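Local coordinates for protein glycosyl transferase (Staphylococcus aureus, PDB 5U02) that belongs to the glycosyl transferases and comprises a TarS-type linker domain followed by two C-terminal domains of the E-set clan, at residues E101-G106 with E159-E164; I132-P137 with E224-R229; A241-L246 with G298-E303; D252-T257 with F271-L276. One frame throughout, in Å; residues are numbered along the deposited sequence.

Contact 1 of 4, residues E101-G106 with E159-E164; sequences ESYRQG and EFMIGE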
loop_
_atom_site.group_PDB
_atom_site.type_symbol
_atom_site.label_atom_id
_atom_site.label_comp_id
_atom_site.label_asym_id
_atom_site.label_seq_id
_atom_site.Cartn_x
_atom_site.Cartn_y
_atom_site.Cartn_z
ATOM N N GLU A 101 -22.075 -22.686 3.286
ATOM C CA GLU A 101 -20.622 -22.751 3.197
ATOM C C GLU A 101 -20.070 -21.607 2.363
ATOM O O GLU A 101 -19.124 -20.940 2.783
ATOM C CB GLU A 101 -20.153 -24.094 2.640
ATOM C CG GLU A 101 -20.572 -25.300 3.457
ATOM C CD GLU A 101 -19.821 -26.567 3.084
ATOM O OE1 GLU A 101 -19.782 -27.488 3.923
ATOM O OE2 GLU A 101 -19.278 -26.632 1.965
ATOM N N SER A 102 -20.650 -21.335 1.193
ATOM C CA SER A 102 -20.052 -20.302 0.344
ATOM C C SER A 102 -20.034 -18.926 1.014
ATOM O O SER A 102 -19.124 -18.128 0.758
ATOM C CB SER A 102 -20.755 -20.230 -1.018
ATOM O OG SER A 102 -20.541 -21.398 -1.793
ATOM N N TYR A 103 -20.998 -18.629 1.889
ATOM C CA TYR A 103 -21.024 -17.296 2.492
ATOM C C TYR A 103 -19.915 -17.107 3.522
ATOM O O TYR A 103 -19.417 -15.986 3.678
ATOM C CB TYR A 103 -22.385 -16.993 3.143
ATOM C CG TYR A 103 -23.505 -16.765 2.161
ATOM C CD1 TYR A 103 -23.249 -16.261 0.896
ATOM C CD2 TYR A 103 -24.812 -17.099 2.483
ATOM C CE1 TYR A 103 -24.268 -16.070 -0.012
ATOM C CE2 TYR A 103 -25.842 -16.916 1.582
ATOM C CZ TYR A 103 -25.562 -16.401 0.331
ATOM O OH TYR A 103 -26.581 -16.216 -0.574
ATOM N N ARG A 104 -19.489 -18.184 4.202
ATOM C CA ARG A 104 -18.564 -18.049 5.332
ATOM C C ARG A 104 -17.194 -17.525 4.886
ATOM O O ARG A 104 -16.656 -16.592 5.492
ATOM C CB ARG A 104 -18.437 -19.380 6.116
ATOM C CG ARG A 104 -17.872 -20.568 5.371
ATOM C CD ARG A 104 -17.736 -21.907 6.114
ATOM N NE ARG A 104 -17.916 -22.964 5.114
ATOM C CZ ARG A 104 -16.924 -23.616 4.503
ATOM N NH1 ARG A 104 -15.659 -23.358 4.805
ATOM N NH2 ARG A 104 -17.187 -24.535 3.580
ATOM N N GLN A 105 -16.617 -18.086 3.816
ATOM C CA GLN A 105 -15.287 -17.654 3.383
ATOM C C GLN A 105 -15.298 -16.840 2.096
ATOM O O GLN A 105 -14.264 -16.270 1.727
ATOM C CB GLN A 105 -14.365 -18.863 3.174
ATOM C CG GLN A 105 -14.656 -19.661 1.923
ATOM C CD GLN A 105 -16.081 -20.268 1.829
ATOM O OE1 GLN A 105 -16.611 -20.791 2.807
ATOM N NE2 GLN A 105 -16.697 -20.171 0.661
ATOM N N GLY A 106 -16.404 -16.832 1.371
ATOM C CA GLY A 106 -16.423 -16.109 0.121
ATOM C C GLY A 106 -15.746 -16.882 -0.990
ATOM O O GLY A 106 -14.980 -16.322 -1.780
ATOM N N GLU A 159 -15.436 -14.267 9.130
ATOM C CA GLU A 159 -16.507 -14.471 8.166
ATOM C C GLU A 159 -16.634 -13.246 7.278
ATOM O O GLU A 159 -16.669 -12.114 7.767
ATOM C CB GLU A 159 -17.838 -14.768 8.861
ATOM C CG GLU A 159 -17.966 -16.213 9.310
ATOM C CD GLU A 159 -19.338 -16.538 9.863
ATOM O OE1 GLU A 159 -20.285 -15.767 9.599
ATOM O OE2 GLU A 159 -19.471 -17.570 10.555
ATOM N N PHE A 160 -16.697 -13.490 5.972
ATOM C CA PHE A 160 -16.808 -12.439 4.971
ATOM C C PHE A 160 -17.261 -13.099 3.679
ATOM O O PHE A 160 -16.680 -14.105 3.260
ATOM C CB PHE A 160 -15.472 -11.713 4.774
ATOM C CG PHE A 160 -15.608 -10.338 4.184
ATOM C CD1 PHE A 160 -16.836 -9.695 4.158
ATOM C CD2 PHE A 160 -14.510 -9.695 3.636
ATOM C CE1 PHE A 160 -16.964 -8.433 3.608
ATOM C CE2 PHE A 160 -14.629 -8.432 3.086
ATOM C CZ PHE A 160 -15.861 -7.800 3.071
ATOM N N MET A 161 -18.299 -12.547 3.060
ATOM C CA MET A 161 -18.892 -13.177 1.890
ATOM C C MET A 161 -18.092 -12.955 0.620
ATOM O O MET A 161 -18.625 -13.182 -0.473
ATOM C CB MET A 161 -20.327 -12.688 1.698
ATOM C CG MET A 161 -21.321 -13.458 2.538
ATOM S SD MET A 161 -22.991 -12.825 2.367
ATOM C CE MET A 161 -22.654 -11.083 2.432
ATOM N N ILE A 162 -16.835 -12.528 0.719
ATOM C CA ILE A 162 -16.019 -12.294 -0.465
ATOM C C ILE A 162 -14.581 -12.679 -0.157
ATOM O O ILE A 162 -14.043 -12.325 0.900
ATOM C CB ILE A 162 -16.121 -10.837 -0.962
ATOM C CG1 ILE A 162 -15.129 -10.593 -2.109
ATOM C CG2 ILE A 162 -15.920 -9.873 0.176
ATOM C CD1 ILE A 162 -15.302 -9.274 -2.843
ATOM N N GLY A 163 -13.967 -13.414 -1.083
ATOM C CA GLY A 163 -12.650 -13.965 -0.869
ATOM C C GLY A 163 -11.545 -12.929 -0.922
ATOM O O GLY A 163 -11.707 -11.796 -1.380
ATOM N N GLU A 164 -10.386 -13.361 -0.431
ATOM C CA GLU A 164 -9.198 -12.522 -0.371
ATOM C C GLU A 164 -8.852 -11.960 -1.746
ATOM O O GLU A 164 -9.014 -12.630 -2.769
ATOM C CB GLU A 164 -8.027 -13.346 0.172
ATOM C CG GLU A 164 -6.928 -12.562 0.876
ATOM C CD GLU A 164 -6.056 -11.772 -0.077
ATOM O OE1 GLU A 164 -5.548 -10.705 0.332
ATOM O OE2 GLU A 164 -5.888 -12.211 -1.234
HETATM O O HOH W 1 -15.952 -14.448 -3.136
#
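Phe160 and Arg104 make the one direct hydrogen bond across this contact: Phe160 N donates to Arg104 O over 3.1 Å, nearly straight at the hydrogen (166°). Beside it, Glu159 CA directs its C-H to the same Arg104 O at 3.4 Å. Met161 CA makes a similar C-H...O contact to the preceding carbonyl, Tyr103 O. The CG of Met161 stands anti to its own carbonyl carbon (chi1 -84°), which brings Met161 CG to 3.7 Å from Tyr103 CB and lets SD reach the ring. Met161 SD is 4.2 Å from the Tyr103 ring centroid and 30° off the normal, an oblique Met-aromatic contact. Gly106, with positive phi just past the helix, brings its CA to 3.6 Å from Met161 C. A water then joins the two backbones, donating to Gly106 O and accepting from Gly163 N at 3.0 Å.

Farther out, Tyr103 OH is bonded to Lys80 O, Met161 O receives Tyr108 OH, and the Phe160 ring meets Tyr167 edge to face. The contact therefore docks the C-terminal end of helix 93-105 onto the loop between strands 150-159 and 168-175. Its chemistry implies that the carbonyls of Tyr103 and Arg104 at the helix end, which a helix dipole would probably make more negative, are met by one N-H and two C-H groups.

Contact 2 of 4, residues I132-P137 with E224-R229; sequences IDIAKP and EVFEVR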
loop_
_atom_site.group_PDB
_atom_site.type_symbol
_atom_site.label_atom_id
_atom_site.label_comp_id
_atom_site.label_asym_id
_atom_site.label_seq_id
_atom_site.Cartn_x
_atom_site.Cartn_y
_atom_site.Cartn_z
ATOM N N ILE A 132 -26.705 -9.901 -4.670
ATOM C CA ILE A 132 -26.632 -10.311 -3.271
ATOM C C ILE A 132 -25.815 -9.286 -2.495
ATOM O O ILE A 132 -24.638 -9.061 -2.799
ATOM C CB ILE A 132 -26.024 -11.716 -3.142
ATOM C CG1 ILE A 132 -26.743 -12.686 -4.084
ATOM C CG2 ILE A 132 -26.089 -12.199 -1.702
ATOM C CD1 ILE A 132 -26.261 -14.118 -3.989
ATOM N N ASP A 133 -26.436 -8.669 -1.489
ATOM C CA ASP A 133 -25.768 -7.658 -0.676
ATOM C C ASP A 133 -24.568 -8.258 0.058
ATOM O O ASP A 133 -24.487 -9.467 0.292
ATOM C CB ASP A 133 -26.745 -7.051 0.335
ATOM C CG ASP A 133 -27.599 -5.943 -0.262
ATOM O OD1 ASP A 133 -27.360 -5.560 -1.424
ATOM O OD2 ASP A 133 -28.511 -5.451 0.438
ATOM N N ILE A 134 -23.627 -7.392 0.427
ATOM C CA ILE A 134 -22.431 -7.794 1.159
ATOM C C ILE A 134 -22.564 -7.286 2.589
ATOM O O ILE A 134 -22.561 -6.072 2.833
ATOM C CB ILE A 134 -21.148 -7.271 0.505
ATOM C CG1 ILE A 134 -21.132 -7.613 -0.982
ATOM C CG2 ILE A 134 -19.930 -7.858 1.203
ATOM C CD1 ILE A 134 -19.748 -7.523 -1.604
ATOM N N ALA A 135 -22.672 -8.217 3.536
ATOM C CA ALA A 135 -22.795 -7.892 4.947
ATOM C C ALA A 135 -21.436 -7.514 5.532
ATOM O O ALA A 135 -20.385 -7.745 4.932
ATOM C CB ALA A 135 -23.409 -9.064 5.713
ATOM N N LYS A 136 -21.470 -6.917 6.718
ATOM C CA LYS A 136 -20.249 -6.479 7.365
ATOM C C LYS A 136 -19.408 -7.682 7.784
ATOM O O LYS A 136 -19.944 -8.680 8.282
ATOM C CB LYS A 136 -20.575 -5.614 8.579
ATOM C CG LYS A 136 -19.736 -4.359 8.694
ATOM C CD LYS A 136 -20.398 -3.330 9.586
ATOM C CE LYS A 136 -19.816 -3.355 10.989
ATOM N NZ LYS A 136 -20.251 -2.172 11.784
ATOM N N PRO A 137 -18.092 -7.647 7.576
ATOM C CA PRO A 137 -17.252 -8.768 8.008
ATOM C C PRO A 137 -17.144 -8.836 9.519
ATOM O O PRO A 137 -17.146 -7.819 10.213
ATOM C CB PRO A 137 -15.883 -8.458 7.390
ATOM C CG PRO A 137 -15.894 -6.988 7.178
ATOM C CD PRO A 137 -17.316 -6.653 6.806
ATOM N N GLU A 224 -17.748 1.018 -1.749
ATOM C CA GLU A 224 -18.569 0.716 -0.583
ATOM C C GLU A 224 -17.645 0.413 0.591
ATOM O O GLU A 224 -16.826 -0.509 0.521
ATOM C CB GLU A 224 -19.501 -0.461 -0.861
ATOM N N VAL A 225 -17.776 1.187 1.666
ATOM C CA VAL A 225 -16.836 1.156 2.780
ATOM C C VAL A 225 -17.534 0.602 4.014
ATOM O O VAL A 225 -18.627 1.055 4.377
ATOM C CB VAL A 225 -16.255 2.551 3.064
ATOM C CG1 VAL A 225 -15.219 2.465 4.161
ATOM C CG2 VAL A 225 -15.648 3.140 1.800
ATOM N N PHE A 226 -16.901 -0.374 4.656
ATOM C CA PHE A 226 -17.327 -0.865 5.956
ATOM C C PHE A 226 -16.401 -0.316 7.032
ATOM O O PHE A 226 -15.177 -0.300 6.865
ATOM C CB PHE A 226 -17.324 -2.394 6.003
ATOM C CG PHE A 226 -18.326 -3.033 5.086
ATOM C CD1 PHE A 226 -19.685 -2.932 5.340
ATOM C CD2 PHE A 226 -17.907 -3.743 3.973
ATOM C CE1 PHE A 226 -20.608 -3.522 4.497
ATOM C CE2 PHE A 226 -18.826 -4.336 3.126
ATOM C CZ PHE A 226 -20.178 -4.225 3.388
ATOM N N GLU A 227 -16.991 0.149 8.124
ATOM C CA GLU A 227 -16.250 0.585 9.300
ATOM C C GLU A 227 -16.543 -0.429 10.397
ATOM O O GLU A 227 -17.659 -0.476 10.923
ATOM C CB GLU A 227 -16.661 1.998 9.711
ATOM C CG GLU A 227 -15.557 2.821 10.356
ATOM C CD GLU A 227 -16.086 4.083 11.025
ATOM O OE1 GLU A 227 -15.267 4.917 11.470
ATOM O OE2 GLU A 227 -17.323 4.236 11.110
ATOM N N VAL A 228 -15.560 -1.260 10.728
ATOM C CA VAL A 228 -15.749 -2.319 11.715
ATOM C C VAL A 228 -14.957 -1.953 12.961
ATOM O O VAL A 228 -13.720 -1.892 12.923
ATOM C CB VAL A 228 -15.331 -3.693 11.178
ATOM C CG1 VAL A 228 -15.530 -4.757 12.262
ATOM C CG2 VAL A 228 -16.131 -4.039 9.938
ATOM N N ARG A 229 -15.670 -1.707 14.065
ATOM C CA ARG A 229 -15.030 -1.460 15.352
ATOM C C ARG A 229 -14.494 -2.777 15.894
ATOM O O ARG A 229 -15.186 -3.799 15.854
ATOM C CB ARG A 229 -16.030 -0.822 16.323
ATOM C CG ARG A 229 -15.467 -0.462 17.687
ATOM C CD ARG A 229 -14.957 0.965 17.673
ATOM N NE ARG A 229 -14.616 1.476 18.986
ATOM C CZ ARG A 229 -13.469 1.216 19.607
ATOM N NH1 ARG A 229 -12.563 0.428 19.041
ATOM N NH2 ARG A 229 -13.215 1.724 20.815
HETATM O O HOH W 2 -18.720 -2.304 14.006
#
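Phe226 sets its CG anti to its own carbonyl carbon (chi1 -65°), which carries the ring from strand 224-229 to the loop 132-137, while Lys136 bends at its third torsion (chi3 99°) and brings its ammonium back to the strand. These two side chains run past each other in opposite directions, with Lys136 CG 3.6 Å from Phe226 CD1. One face of the Phe226 ring is covered by Lys136 CA, 4.1 Å above the ring plane and displaced toward the rim, and by Pro137 CD. The edge of the same ring faces backbone: Ile134 O lies near the ring plane, 3.1 Å from Phe226 CZ. Ile134 adds an aliphatic contact, its CG2 meeting Phe226 CE2 at 4.2 Å. Next along the strand, Val228 packs its CG2 at 4.0 Å from Pro137 CG and also touches the Lys136 chain.

The polar end of Lys136 is fixed twice. Lys136 NZ donates to Glu227 O over 3.2 Å, with a C=O...donor angle of 150°, and to a water at 2.7 Å that also accepts a hydrogen bond from Arg229 N. In the fold, the loop linking strand 129-132 of the small three-strand sheet to strand 138-146 is thus packed on strand 224-229, which pairs with strand 212-221 in the larger antiparallel sheet of the E-set family region. With no backbone-to-backbone hydrogen bond between the two segments, the chemistry implies that the loop is attached by apolar packing round the Phe226 ring and Val228, with a lysine tying its charge to a main-chain carbonyl.

Contact 3 of 4, residues A241-L246 with G298-E303; sequences AETSAL and GYVFEE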
loop_
_atom_site.group_PDB
_atom_site.type_symbol
_atom_site.label_atom_id
_atom_site.label_comp_id
_atom_site.label_asym_id
_atom_site.label_seq_id
_atom_site.Cartn_x
_atom_site.Cartn_y
_atom_site.Cartn_z
ATOM N N ALA A 241 -3.656 -4.983 32.486
ATOM C CA ALA A 241 -4.342 -3.740 32.159
ATOM C C ALA A 241 -3.489 -2.539 32.543
ATOM O O ALA A 241 -2.734 -2.580 33.519
ATOM C CB ALA A 241 -5.695 -3.680 32.870
ATOM N N GLU A 242 -3.591 -1.480 31.741
ATOM C CA GLU A 242 -2.896 -0.204 31.880
ATOM C C GLU A 242 -1.417 -0.269 31.492
ATOM O O GLU A 242 -0.730 0.757 31.572
ATOM C CB GLU A 242 -3.035 0.383 33.294
ATOM C CG GLU A 242 -4.482 0.674 33.690
ATOM C CD GLU A 242 -5.134 1.724 32.797
ATOM O OE1 GLU A 242 -4.434 2.663 32.367
ATOM O OE2 GLU A 242 -6.345 1.604 32.515
ATOM N N THR A 243 -0.909 -1.421 31.050
ATOM C CA THR A 243 0.436 -1.478 30.488
ATOM C C THR A 243 0.563 -0.481 29.337
ATOM O O THR A 243 -0.300 -0.423 28.455
ATOM C CB THR A 243 0.748 -2.899 30.004
ATOM O OG1 THR A 243 0.809 -3.783 31.127
ATOM C CG2 THR A 243 2.079 -2.944 29.266
ATOM N N SER A 244 1.640 0.305 29.348
ATOM C CA SER A 244 1.773 1.471 28.485
ATOM C C SER A 244 3.103 1.461 27.747
ATOM O O SER A 244 4.000 0.662 28.025
ATOM C CB SER A 244 1.662 2.777 29.288
ATOM O OG SER A 244 0.406 2.887 29.917
ATOM N N ALA A 245 3.217 2.394 26.808
ATOM C CA ALA A 245 4.437 2.663 26.067
ATOM C C ALA A 245 4.835 4.118 26.277
ATOM O O ALA A 245 3.983 5.013 26.245
ATOM C CB ALA A 245 4.245 2.386 24.573
ATOM N N LEU A 246 6.127 4.351 26.488
ATOM C CA LEU A 246 6.638 5.696 26.712
ATOM C C LEU A 246 6.892 6.386 25.376
ATOM O O LEU A 246 7.540 5.821 24.489
ATOM C CB LEU A 246 7.921 5.654 27.540
ATOM C CG LEU A 246 8.544 6.995 27.931
ATOM C CD1 LEU A 246 7.658 7.739 28.916
ATOM C CD2 LEU A 246 9.936 6.780 28.506
ATOM N N GLY A 298 2.829 -0.950 34.135
ATOM C CA GLY A 298 3.968 -1.443 33.396
ATOM C C GLY A 298 4.225 -0.620 32.147
ATOM O O GLY A 298 3.309 -0.080 31.528
ATOM N N TYR A 299 5.504 -0.520 31.787
ATOM C CA TYR A 299 5.940 0.095 30.541
ATOM C C TYR A 299 6.759 -0.919 29.757
ATOM O O TYR A 299 7.712 -1.500 30.291
ATOM C CB TYR A 299 6.767 1.359 30.801
ATOM C CG TYR A 299 5.931 2.582 31.084
ATOM C CD1 TYR A 299 5.469 2.854 32.373
ATOM C CD2 TYR A 299 5.602 3.467 30.066
ATOM C CE1 TYR A 299 4.701 3.971 32.633
ATOM C CE2 TYR A 299 4.835 4.587 30.318
ATOM C CZ TYR A 299 4.387 4.834 31.602
ATOM O OH TYR A 299 3.622 5.949 31.852
ATOM N N VAL A 300 6.385 -1.137 28.500
ATOM C CA VAL A 300 7.049 -2.114 27.648
ATOM C C VAL A 300 7.997 -1.376 26.714
ATOM O O VAL A 300 7.604 -0.404 26.054
ATOM C CB VAL A 300 6.032 -2.955 26.857
ATOM C CG1 VAL A 300 5.479 -4.071 27.731
ATOM C CG2 VAL A 300 4.904 -2.080 26.323
ATOM N N PHE A 301 9.245 -1.833 26.667
ATOM C CA PHE A 301 10.261 -1.279 25.791
ATOM C C PHE A 301 10.743 -2.360 24.837
ATOM O O PHE A 301 10.701 -3.555 25.155
ATOM C CB PHE A 301 11.447 -0.711 26.591
ATOM C CG PHE A 301 11.103 0.508 27.405
ATOM C CD1 PHE A 301 10.510 0.384 28.651
ATOM C CD2 PHE A 301 11.369 1.779 26.916
ATOM C CE1 PHE A 301 10.188 1.506 29.397
ATOM C CE2 PHE A 301 11.051 2.904 27.655
ATOM C CZ PHE A 301 10.461 2.769 28.901
ATOM N N GLU A 302 11.196 -1.934 23.661
ATOM C CA GLU A 302 11.749 -2.873 22.695
ATOM C C GLU A 302 13.054 -3.456 23.222
ATOM O O GLU A 302 13.935 -2.726 23.686
ATOM C CB GLU A 302 11.976 -2.182 21.352
ATOM C CG GLU A 302 12.627 -0.811 21.458
ATOM C CD GLU A 302 13.183 -0.309 20.128
ATOM O OE1 GLU A 302 13.655 0.847 20.087
ATOM O OE2 GLU A 302 13.161 -1.065 19.133
ATOM N N GLU A 303 13.178 -4.775 23.158
ATOM C CA GLU A 303 14.392 -5.419 23.624
ATOM C C GLU A 303 15.485 -5.316 22.568
ATOM O O GLU A 303 15.215 -5.206 21.370
ATOM C CB GLU A 303 14.119 -6.883 23.978
ATOM C CG GLU A 303 13.151 -7.054 25.149
ATOM C CD GLU A 303 13.088 -8.484 25.647
ATOM O OE1 GLU A 303 12.920 -9.400 24.819
ATOM O OE2 GLU A 303 13.228 -8.697 26.868
HETATM O O HOH W 3 0.599 -2.601 34.031
HETATM O O HOH W 4 7.813 2.170 26.929
#
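Ser244 and Tyr299 form a single beta bridge of parallel pattern, joining segment 241-246, which leads into strand 245-249, with the loop before strand 304-310, and so the two E-set family regions. The Tyr299 CG stands anti to its carbonyl carbon (chi1 -81°), and the ring reaches back so that one face receives Ser244 CB, 4.2 Å from the centroid and 25° off the normal, a CH-pi contact. Leu246 N lies in plane at the edge of the same ring, 3.7 Å from Tyr299 CD2. On the other flank, Thr243 and Val300 cross at about a right angle, Thr243 CG2 meeting Val300 CG1 at 3.9 Å, with Phe146 of strand 138-146 packed against both.

The bridge itself is two bonds: Ser244 N donates to Gly298 O at 2.8 Å, and Val300 N returns one to Ser244 O at 3.0 Å. The touching backbones run 35° apart. The polar ends find partners nearby: Ser244 OG with Thr257 OG1, and Thr243 OG1 with Thr240 O. Leu246 CD2 approaches the edge of the Phe301 ring. Over the centre of a face of that ring lies a water, accepting from Leu246 N at 2.8 Å and donating to Val300 O at 2.7 Å.

Contact 4 of 4, residues D252-T257 with F271-L276; sequences DFYRLT and FTAITL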
loop_
_atom_site.group_PDB
_atom_site.type_symbol
_atom_site.label_atom_id
_atom_site.label_comp_id
_atom_site.label_asym_id
_atom_site.label_seq_id
_atom_site.Cartn_x
_atom_site.Cartn_y
_atom_site.Cartn_z
ATOM N N ASP A 252 8.702 16.727 25.965
ATOM C CA ASP A 252 7.700 16.273 26.917
ATOM C C ASP A 252 7.492 14.768 26.804
ATOM O O ASP A 252 7.711 14.161 25.751
ATOM C CB ASP A 252 6.373 16.997 26.691
ATOM C CG ASP A 252 6.538 18.492 26.662
ATOM O OD1 ASP A 252 7.205 19.018 27.572
ATOM O OD2 ASP A 252 6.019 19.137 25.725
ATOM N N PHE A 253 7.045 14.173 27.904
ATOM C CA PHE A 253 6.832 12.736 27.981
ATOM C C PHE A 253 5.346 12.415 28.048
ATOM O O PHE A 253 4.566 13.146 28.666
ATOM C CB PHE A 253 7.554 12.146 29.190
ATOM C CG PHE A 253 9.035 12.034 29.000
ATOM C CD1 PHE A 253 9.587 10.900 28.430
ATOM C CD2 PHE A 253 9.875 13.071 29.375
ATOM C CE1 PHE A 253 10.949 10.794 28.247
ATOM C CE2 PHE A 253 11.238 12.971 29.196
ATOM C CZ PHE A 253 11.775 11.830 28.629
ATOM N N TYR A 254 4.969 11.313 27.403
ATOM C CA TYR A 254 3.589 10.862 27.334
ATOM C C TYR A 254 3.554 9.353 27.497
ATOM O O TYR A 254 4.560 8.662 27.307
ATOM C CB TYR A 254 2.925 11.232 26.001
ATOM C CG TYR A 254 2.929 12.711 25.670
ATOM C CD1 TYR A 254 4.060 13.323 25.150
ATOM C CD2 TYR A 254 1.786 13.483 25.841
ATOM C CE1 TYR A 254 4.063 14.674 24.832
ATOM C CE2 TYR A 254 1.779 14.831 25.525
ATOM C CZ TYR A 254 2.921 15.419 25.023
ATOM O OH TYR A 254 2.920 16.754 24.710
ATOM N N ARG A 255 2.376 8.845 27.848
ATOM C CA ARG A 255 2.114 7.416 27.823
ATOM C C ARG A 255 1.046 7.130 26.779
ATOM O O ARG A 255 0.103 7.912 26.608
ATOM C CB ARG A 255 1.681 6.881 29.200
ATOM C CG ARG A 255 0.405 7.487 29.789
ATOM C CD ARG A 255 0.015 6.732 31.061
ATOM N NE ARG A 255 -1.020 7.398 31.852
ATOM C CZ ARG A 255 -2.314 7.099 31.792
ATOM N NH1 ARG A 255 -2.736 6.150 30.967
ATOM N NH2 ARG A 255 -3.190 7.745 32.555
ATOM N N LEU A 256 1.230 6.028 26.053
ATOM C CA LEU A 256 0.231 5.485 25.139
ATOM C C LEU A 256 -0.260 4.192 25.776
ATOM O O LEU A 256 0.522 3.251 25.960
ATOM C CB LEU A 256 0.813 5.245 23.748
ATOM C CG LEU A 256 -0.108 4.747 22.634
ATOM C CD1 LEU A 256 -1.222 5.740 22.416
ATOM C CD2 LEU A 256 0.653 4.520 21.326
ATOM N N THR A 257 -1.537 4.156 26.137
ATOM C CA THR A 257 -2.094 3.065 26.937
ATOM C C THR A 257 -3.223 2.390 26.179
ATOM O O THR A 257 -4.307 2.989 26.031
ATOM C CB THR A 257 -2.604 3.590 28.282
ATOM O OG1 THR A 257 -1.551 4.284 28.964
ATOM C CG2 THR A 257 -3.100 2.444 29.160
ATOM N N PHE A 271 -3.873 8.489 25.097
ATOM C CA PHE A 271 -2.643 9.267 24.981
ATOM C C PHE A 271 -2.735 10.473 25.907
ATOM O O PHE A 271 -3.634 11.309 25.752
ATOM C CB PHE A 271 -2.421 9.710 23.532
ATOM C CG PHE A 271 -1.124 10.432 23.303
ATOM C CD1 PHE A 271 0.065 9.730 23.207
ATOM C CD2 PHE A 271 -1.095 11.814 23.173
ATOM C CE1 PHE A 271 1.263 10.391 22.995
ATOM C CE2 PHE A 271 0.101 12.486 22.956
ATOM C CZ PHE A 271 1.283 11.774 22.865
ATOM N N THR A 272 -1.815 10.562 26.868
ATOM C CA THR A 272 -1.852 11.648 27.838
ATOM C C THR A 272 -0.452 11.912 28.379
ATOM O O THR A 272 0.431 11.048 28.342
ATOM C CB THR A 272 -2.818 11.343 28.990
ATOM O OG1 THR A 272 -3.094 12.554 29.704
ATOM C CG2 THR A 272 -2.209 10.330 29.949
ATOM N N ALA A 273 -0.264 13.127 28.889
ATOM C CA ALA A 273 1.028 13.556 29.404
ATOM C C ALA A 273 1.351 12.876 30.730
ATOM O O ALA A 273 0.460 12.485 31.489
ATOM C CB ALA A 273 1.050 15.074 29.591
ATOM N N ILE A 274 2.647 12.736 31.005
ATOM C CA ILE A 274 3.139 12.231 32.279
ATOM C C ILE A 274 4.346 13.062 32.690
ATOM O O ILE A 274 4.906 13.827 31.900
ATOM C CB ILE A 274 3.536 10.738 32.227
ATOM C CG1 ILE A 274 4.703 10.529 31.261
ATOM C CG2 ILE A 274 2.351 9.858 31.841
ATOM C CD1 ILE A 274 5.260 9.137 31.291
ATOM N N THR A 275 4.736 12.903 33.950
ATOM C CA THR A 275 6.016 13.380 34.458
ATOM C C THR A 275 6.891 12.153 34.676
ATOM O O THR A 275 6.562 11.294 35.502
ATOM C CB THR A 275 5.838 14.168 35.756
ATOM O OG1 THR A 275 5.123 15.382 35.481
ATOM C CG2 THR A 275 7.196 14.513 36.357
ATOM N N LEU A 276 7.987 12.061 33.920
ATOM C CA LEU A 276 8.755 10.819 33.860
ATOM C C LEU A 276 9.160 10.337 35.248
ATOM O O LEU A 276 9.007 9.153 35.576
ATOM C CB LEU A 276 9.987 11.017 32.975
ATOM C CG LEU A 276 10.849 9.781 32.713
ATOM C CD1 LEU A 276 10.033 8.687 32.052
ATOM C CD2 LEU A 276 12.050 10.145 31.856
HETATM O O HOH W 5 6.676 15.460 30.662
#
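Tyr254 and Phe271 touch within a beta hairpin of antiparallel strands 252-260 and 267-274; over segments 252-257 and 271-274 the strand directions differ by 139°. Backbone bonds set the register. Arg255 and Thr272 are a hydrogen-bonded pair, with Arg255 N to Thr272 O at 3.0 Å and Thr272 N to Arg255 O at 3.3 Å; Leu256 with Phe271 is a non-hydrogen-bonded one. Toward the far end Ile274 N donates to Phe253 O, though the pairing there is loose, and a water bridges Phe253 N and Ile274 O.

Among the aromatic contacts, the Tyr254 and Phe271 rings are nearly parallel (13°) with centroids 4.7 Å apart, but slid so that they barely overlap; Phe271 CZ sits over the Tyr254 face, 3.4 Å from Tyr254 CG. Phe271 reaches there because its CG stands opposite its backbone N (chi1 -176°). Leu276 CD2 makes a CH-pi contact over a Phe253 face, 3.9 Å from the centroid, and His248 stacks on that ring too.

Aliphatic packing lines the side bearing Arg255, Thr272 and Ile274: Arg255 CG touches Ile274 CG2 at 3.7 Å. The extended Arg255 chain lies alongside Thr272, whose CG2 lies over one face of the guanidinium, offset toward its rim. Arg297, of like charge, and a bound imidazole are near; Arg255 NH1 donates to Thr257 OG1 at 3.0 Å, the oxygen lying exactly in the guanidinium plane.

In the fold
The four contacts fall into two pairs, on opposite sides of the chain's centre in the case of contact 1 and contacts 3 and 4. Contacts 1 and 2 touch, Met161 CE packing on Ala135 and Phe160 on Pro137, where helix 93-105 and the loop after strand 129-132 meet the larger antiparallel sheet. Contacts 3 and 4 lie with centres about 12 Å apart on neighbouring strands 245-249 and 252-260, contact 4 nested inside the chain loop that contact 3 closes. Contact 3 is buried; the others are partly buried. Regular antiparallel pairing occurs in contact 4 alone, contact 3 has one bridge, and contact 1 joins a helix end to a loop and contact 2 a loop to a strand, by isolated bonds, waters and side-chain packing.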